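Local coordinates for probable oxidoreductase protein (Rhizobium etli, PDB 4FB5) that probably acts as a nucleotide-dependent oxidoreductase of the GFO/IDH/MocA family, pairing a Rossmann-type domain with a C-terminal domain built on a mixed beta sheet, at residues V159-G173 with S289-F303. Residues are numbered along the deposited sequence; the frame is centred on the assembly and turned at random.
Sequences VMRHIRKLVGDGVIG and SKGSILYDQERMNEF
V159 wedges one methyl, CG1, between two aromatic rings, 3.6 Å from Y295 CD1 and 3.6 Å from F303 CD2. A short branched residue suits this spot, because its other methyl, CG2, still lies against the turn at M300. One helical turn on, I163 lays CG1 over a face of F303 and sends CD1 to Y295 CB, 4.0 Å away. L166 comes to the same phenyl ring at its edge, CD1 lying 3.7 Å from F303 CE1. H162 puts its own ring edge to F303 CZ, while its polar NE2 is hydrogen-bonded to E314 of the fourth subunit. M160, modelled as selenomethionine, is flexible enough to bend at chi2 (64°) and chi3 (69°), which brings CE over a face of Y295, 3.8 Å from the ring centroid, in a CH-pi contact; SE makes a more distant Met-aromatic one.

G170, whose positive phi suits glycine, is the C-prime residue of the Schellman motif ending the helix. Beyond it I172 forms a second packed patch: CD1 meets I293, and CG2 lies 3.5 Å from C of G291, where no side chain intervenes. Only exposed K290 is loose, resting CG on G173 while its amine leads away.

Helix 158-168 thus lies on the mixed sheet, nearly antiparallel to strand 291-296. The largely apolar chemistry implies cohesion from shape and burial, while I172 O accepts a hydrogen bond from K290 N (2.7 Å), joining the post-helix loop to the strand's start.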
# COMPACT_ATOMS: atom_id res chain seq x y z
N VAL A 159 -4.02 -12.45 14.11
CA VAL A 159 -2.81 -11.67 13.80
C VAL A 159 -2.28 -11.10 15.11
O VAL A 159 -1.09 -11.06 15.36
CB VAL A 159 -3.13 -10.54 12.77
CG1 VAL A 159 -2.09 -9.41 12.81
CG2 VAL A 159 -3.33 -11.16 11.36
N MSE A 160 -3.21 -10.70 15.96
CA MSE A 160 -2.86 -10.07 17.17
C MSE A 160 -2.27 -11.10 18.14
O MSE A 160 -1.28 -10.80 18.79
CB MSE A 160 -4.09 -9.33 17.69
CG MSE A 160 -3.83 -8.38 18.83
SE MSE A 160 -2.63 -6.92 18.22
CE MSE A 160 -3.98 -6.11 17.02
N ARG A 161 -2.85 -12.31 18.25
CA ARG A 161 -2.20 -13.35 19.08
C ARG A 161 -0.79 -13.66 18.56
O ARG A 161 0.14 -13.88 19.34
CB ARG A 161 -3.00 -14.66 19.32
CG ARG A 161 -4.38 -14.79 18.70
CD ARG A 161 -5.50 -14.39 19.68
NE ARG A 161 -6.64 -15.33 19.70
CZ ARG A 161 -6.79 -16.33 20.60
NH1 ARG A 161 -5.88 -16.57 21.55
NH2 ARG A 161 -7.85 -17.13 20.54
N HIS A 162 -0.62 -13.64 17.24
CA HIS A 162 0.70 -13.81 16.73
C HIS A 162 1.60 -12.65 17.01
O HIS A 162 2.78 -12.85 17.14
CB HIS A 162 0.69 -14.10 15.27
CG HIS A 162 1.94 -14.76 14.79
ND1 HIS A 162 2.35 -16.00 15.25
CD2 HIS A 162 2.88 -14.36 13.91
CE1 HIS A 162 3.48 -16.34 14.66
NE2 HIS A 162 3.82 -15.36 13.84
N ILE A 163 1.08 -11.43 17.10
CA ILE A 163 1.93 -10.31 17.49
C ILE A 163 2.47 -10.50 18.91
O ILE A 163 3.68 -10.36 19.16
CB ILE A 163 1.26 -8.95 17.30
CG1 ILE A 163 1.23 -8.67 15.78
CG2 ILE A 163 2.09 -7.86 17.96
CD1 ILE A 163 0.27 -7.59 15.26
N ARG A 164 1.58 -10.86 19.83
CA ARG A 164 1.94 -11.11 21.22
C ARG A 164 3.03 -12.14 21.32
O ARG A 164 4.01 -11.91 22.01
CB ARG A 164 0.77 -11.62 21.99
CG ARG A 164 0.84 -11.30 23.41
CD ARG A 164 -0.41 -11.79 24.05
NE ARG A 164 -0.18 -13.01 24.79
CZ ARG A 164 -0.07 -13.05 26.12
NH1 ARG A 164 -0.15 -11.94 26.84
NH2 ARG A 164 0.13 -14.20 26.71
N LYS A 165 2.86 -13.26 20.61
CA LYS A 165 3.85 -14.30 20.57
C LYS A 165 5.23 -13.82 20.06
O LYS A 165 6.24 -13.99 20.77
CB LYS A 165 3.35 -15.50 19.75
CG LYS A 165 4.29 -16.76 19.72
CD LYS A 165 3.60 -17.95 18.98
CE LYS A 165 4.60 -18.94 18.36
NZ LYS A 165 5.58 -19.52 19.38
N LEU A 166 5.30 -13.22 18.88
CA LEU A 166 6.59 -12.66 18.46
C LEU A 166 7.22 -11.73 19.53
O LEU A 166 8.41 -11.86 19.85
CB LEU A 166 6.48 -11.89 17.16
CG LEU A 166 5.85 -12.59 15.97
CD1 LEU A 166 5.76 -11.62 14.80
CD2 LEU A 166 6.69 -13.74 15.63
N VAL A 167 6.43 -10.82 20.07
CA VAL A 167 6.96 -9.92 21.09
C VAL A 167 7.48 -10.70 22.32
O VAL A 167 8.63 -10.47 22.77
CB VAL A 167 5.95 -8.87 21.55
CG1 VAL A 167 6.54 -8.04 22.62
CG2 VAL A 167 5.60 -8.00 20.41
N GLY A 168 6.64 -11.63 22.83
CA GLY A 168 6.99 -12.42 23.99
C GLY A 168 8.32 -13.13 23.79
O GLY A 168 9.13 -13.22 24.71
N ASP A 169 8.55 -13.61 22.57
CA ASP A 169 9.67 -14.46 22.29
C ASP A 169 10.92 -13.65 21.97
O ASP A 169 11.85 -14.13 21.30
CB ASP A 169 9.34 -15.39 21.13
CG ASP A 169 8.31 -16.45 21.50
OD1 ASP A 169 7.64 -16.30 22.57
OD2 ASP A 169 8.16 -17.42 20.69
N GLY A 170 10.93 -12.41 22.43
CA GLY A 170 12.03 -11.52 22.08
C GLY A 170 12.32 -11.35 20.59
O GLY A 170 13.42 -10.97 20.25
N VAL A 171 11.36 -11.56 19.69
CA VAL A 171 11.68 -11.44 18.27
C VAL A 171 12.11 -10.02 17.87
O VAL A 171 12.98 -9.88 17.03
CB VAL A 171 10.55 -11.93 17.32
CG1 VAL A 171 10.91 -11.62 15.85
CG2 VAL A 171 10.29 -13.45 17.53
N ILE A 172 11.51 -8.99 18.45
CA ILE A 172 12.01 -7.64 18.19
C ILE A 172 12.85 -7.00 19.33
O ILE A 172 13.18 -5.78 19.32
CB ILE A 172 10.89 -6.69 17.68
CG1 ILE A 172 9.76 -6.61 18.69
CG2 ILE A 172 10.34 -7.19 16.33
CD1 ILE A 172 8.83 -5.47 18.46
N GLY A 173 13.27 -7.84 20.29
CA GLY A 173 14.12 -7.35 21.38
C GLY A 173 13.24 -6.73 22.45
O GLY A 173 12.07 -7.14 22.64
N SER A 289 14.45 -3.02 20.28
CA SER A 289 15.87 -2.87 20.01
C SER A 289 16.36 -3.83 18.94
O SER A 289 17.49 -3.67 18.46
CB SER A 289 16.65 -3.06 21.29
OG SER A 289 16.33 -4.30 21.83
N LYS A 290 15.53 -4.80 18.55
CA LYS A 290 15.94 -5.69 17.45
C LYS A 290 14.96 -5.75 16.26
O LYS A 290 15.13 -6.60 15.34
CB LYS A 290 16.19 -7.12 17.95
CG LYS A 290 17.06 -7.22 19.22
CD LYS A 290 18.02 -8.39 19.13
CE LYS A 290 17.46 -9.65 19.79
NZ LYS A 290 18.50 -10.11 20.77
N GLY A 291 13.96 -4.85 16.27
CA GLY A 291 13.03 -4.77 15.19
C GLY A 291 11.73 -4.09 15.49
O GLY A 291 11.59 -3.44 16.51
N SER A 292 10.77 -4.22 14.56
CA SER A 292 9.51 -3.46 14.64
C SER A 292 8.30 -4.22 14.13
O SER A 292 8.41 -5.14 13.30
CB SER A 292 9.65 -2.17 13.84
OG SER A 292 10.89 -1.54 14.09
N ILE A 293 7.13 -3.82 14.60
CA ILE A 293 5.87 -4.34 14.07
C ILE A 293 4.85 -3.22 13.74
O ILE A 293 4.69 -2.29 14.54
CB ILE A 293 5.27 -5.31 15.06
CG1 ILE A 293 6.05 -6.61 14.99
CG2 ILE A 293 3.82 -5.54 14.78
CD1 ILE A 293 6.20 -7.36 16.32
N LEU A 294 4.20 -3.34 12.59
CA LEU A 294 3.10 -2.49 12.16
C LEU A 294 1.85 -3.33 11.95
O LEU A 294 1.94 -4.46 11.43
CB LEU A 294 3.45 -1.80 10.85
CG LEU A 294 4.83 -1.12 10.83
CD1 LEU A 294 5.09 -0.43 9.51
CD2 LEU A 294 5.14 -0.13 12.04
N TYR A 295 0.69 -2.79 12.39
CA TYR A 295 -0.58 -3.44 12.20
C TYR A 295 -1.64 -2.38 11.99
O TYR A 295 -1.53 -1.33 12.53
CB TYR A 295 -0.93 -4.29 13.41
CG TYR A 295 -2.35 -4.76 13.40
CD1 TYR A 295 -2.75 -5.83 12.62
CD2 TYR A 295 -3.31 -4.06 14.09
CE1 TYR A 295 -4.11 -6.23 12.57
CE2 TYR A 295 -4.64 -4.41 14.01
CZ TYR A 295 -5.01 -5.49 13.29
OH TYR A 295 -6.28 -5.83 13.37
N ASP A 296 -2.66 -2.68 11.20
CA ASP A 296 -3.73 -1.75 10.88
C ASP A 296 -5.04 -2.53 10.67
O ASP A 296 -5.18 -3.19 9.63
CB ASP A 296 -3.42 -1.00 9.60
CG ASP A 296 -4.33 0.25 9.42
OD1 ASP A 296 -3.77 1.33 9.09
OD2 ASP A 296 -5.59 0.17 9.60
N GLN A 297 -5.97 -2.40 11.63
CA GLN A 297 -7.29 -3.01 11.60
C GLN A 297 -8.05 -2.95 10.27
O GLN A 297 -8.95 -3.75 10.03
CB GLN A 297 -8.18 -2.33 12.65
CG GLN A 297 -9.42 -3.13 13.00
CD GLN A 297 -9.06 -4.50 13.61
OE1 GLN A 297 -8.08 -4.63 14.38
NE2 GLN A 297 -9.83 -5.50 13.26
N GLU A 298 -7.72 -1.99 9.42
CA GLU A 298 -8.46 -1.82 8.17
C GLU A 298 -8.03 -2.87 7.13
O GLU A 298 -8.72 -3.07 6.13
CB GLU A 298 -8.35 -0.37 7.62
CG GLU A 298 -9.35 0.60 8.28
CD GLU A 298 -9.26 2.06 7.74
OE1 GLU A 298 -10.21 2.83 8.00
OE2 GLU A 298 -8.25 2.43 7.06
N ARG A 299 -6.88 -3.49 7.39
CA ARG A 299 -6.36 -4.69 6.74
C ARG A 299 -6.02 -5.67 7.88
O ARG A 299 -4.88 -6.11 8.06
CB ARG A 299 -5.11 -4.33 5.95
CG ARG A 299 -5.47 -3.41 4.82
CD ARG A 299 -4.34 -3.17 3.86
NE ARG A 299 -3.18 -2.60 4.54
CZ ARG A 299 -3.15 -1.40 5.08
NH1 ARG A 299 -4.26 -0.64 5.09
NH2 ARG A 299 -2.04 -0.99 5.67
N MSE A 300 -7.02 -5.89 8.69
CA MSE A 300 -7.11 -6.87 9.76
C MSE A 300 -6.32 -8.20 9.55
O MSE A 300 -5.90 -8.90 10.50
CB MSE A 300 -8.57 -7.25 9.74
CG MSE A 300 -9.20 -7.18 11.01
SE MSE A 300 -10.73 -8.43 11.12
CE MSE A 300 -11.64 -8.03 9.39
N ASN A 301 -6.19 -8.59 8.30
CA ASN A 301 -5.64 -9.90 8.05
C ASN A 301 -4.16 -9.90 7.71
O ASN A 301 -3.68 -10.80 7.13
CB ASN A 301 -6.51 -10.67 7.05
CG ASN A 301 -7.86 -11.04 7.66
OD1 ASN A 301 -8.87 -10.46 7.32
ND2 ASN A 301 -7.87 -11.98 8.61
N GLU A 302 -3.44 -8.86 8.11
CA GLU A 302 -2.01 -8.79 7.84
C GLU A 302 -1.32 -7.98 8.92
O GLU A 302 -1.97 -7.34 9.75
CB GLU A 302 -1.71 -8.22 6.44
CG GLU A 302 -2.48 -6.98 6.13
CD GLU A 302 -2.19 -6.41 4.74
OE1 GLU A 302 -1.42 -5.42 4.66
OE2 GLU A 302 -2.76 -6.95 3.73
N PHE A 303 -0.00 -8.09 8.96
CA PHE A 303 0.83 -7.19 9.71
C PHE A 303 2.19 -7.20 9.10
O PHE A 303 2.49 -8.02 8.29
CB PHE A 303 0.87 -7.52 11.17
CG PHE A 303 1.62 -8.74 11.48
CD1 PHE A 303 2.90 -8.66 12.07
CD2 PHE A 303 1.05 -9.99 11.21
CE1 PHE A 303 3.62 -9.80 12.36
CE2 PHE A 303 1.75 -11.14 11.50
CZ PHE A 303 3.05 -11.05 12.09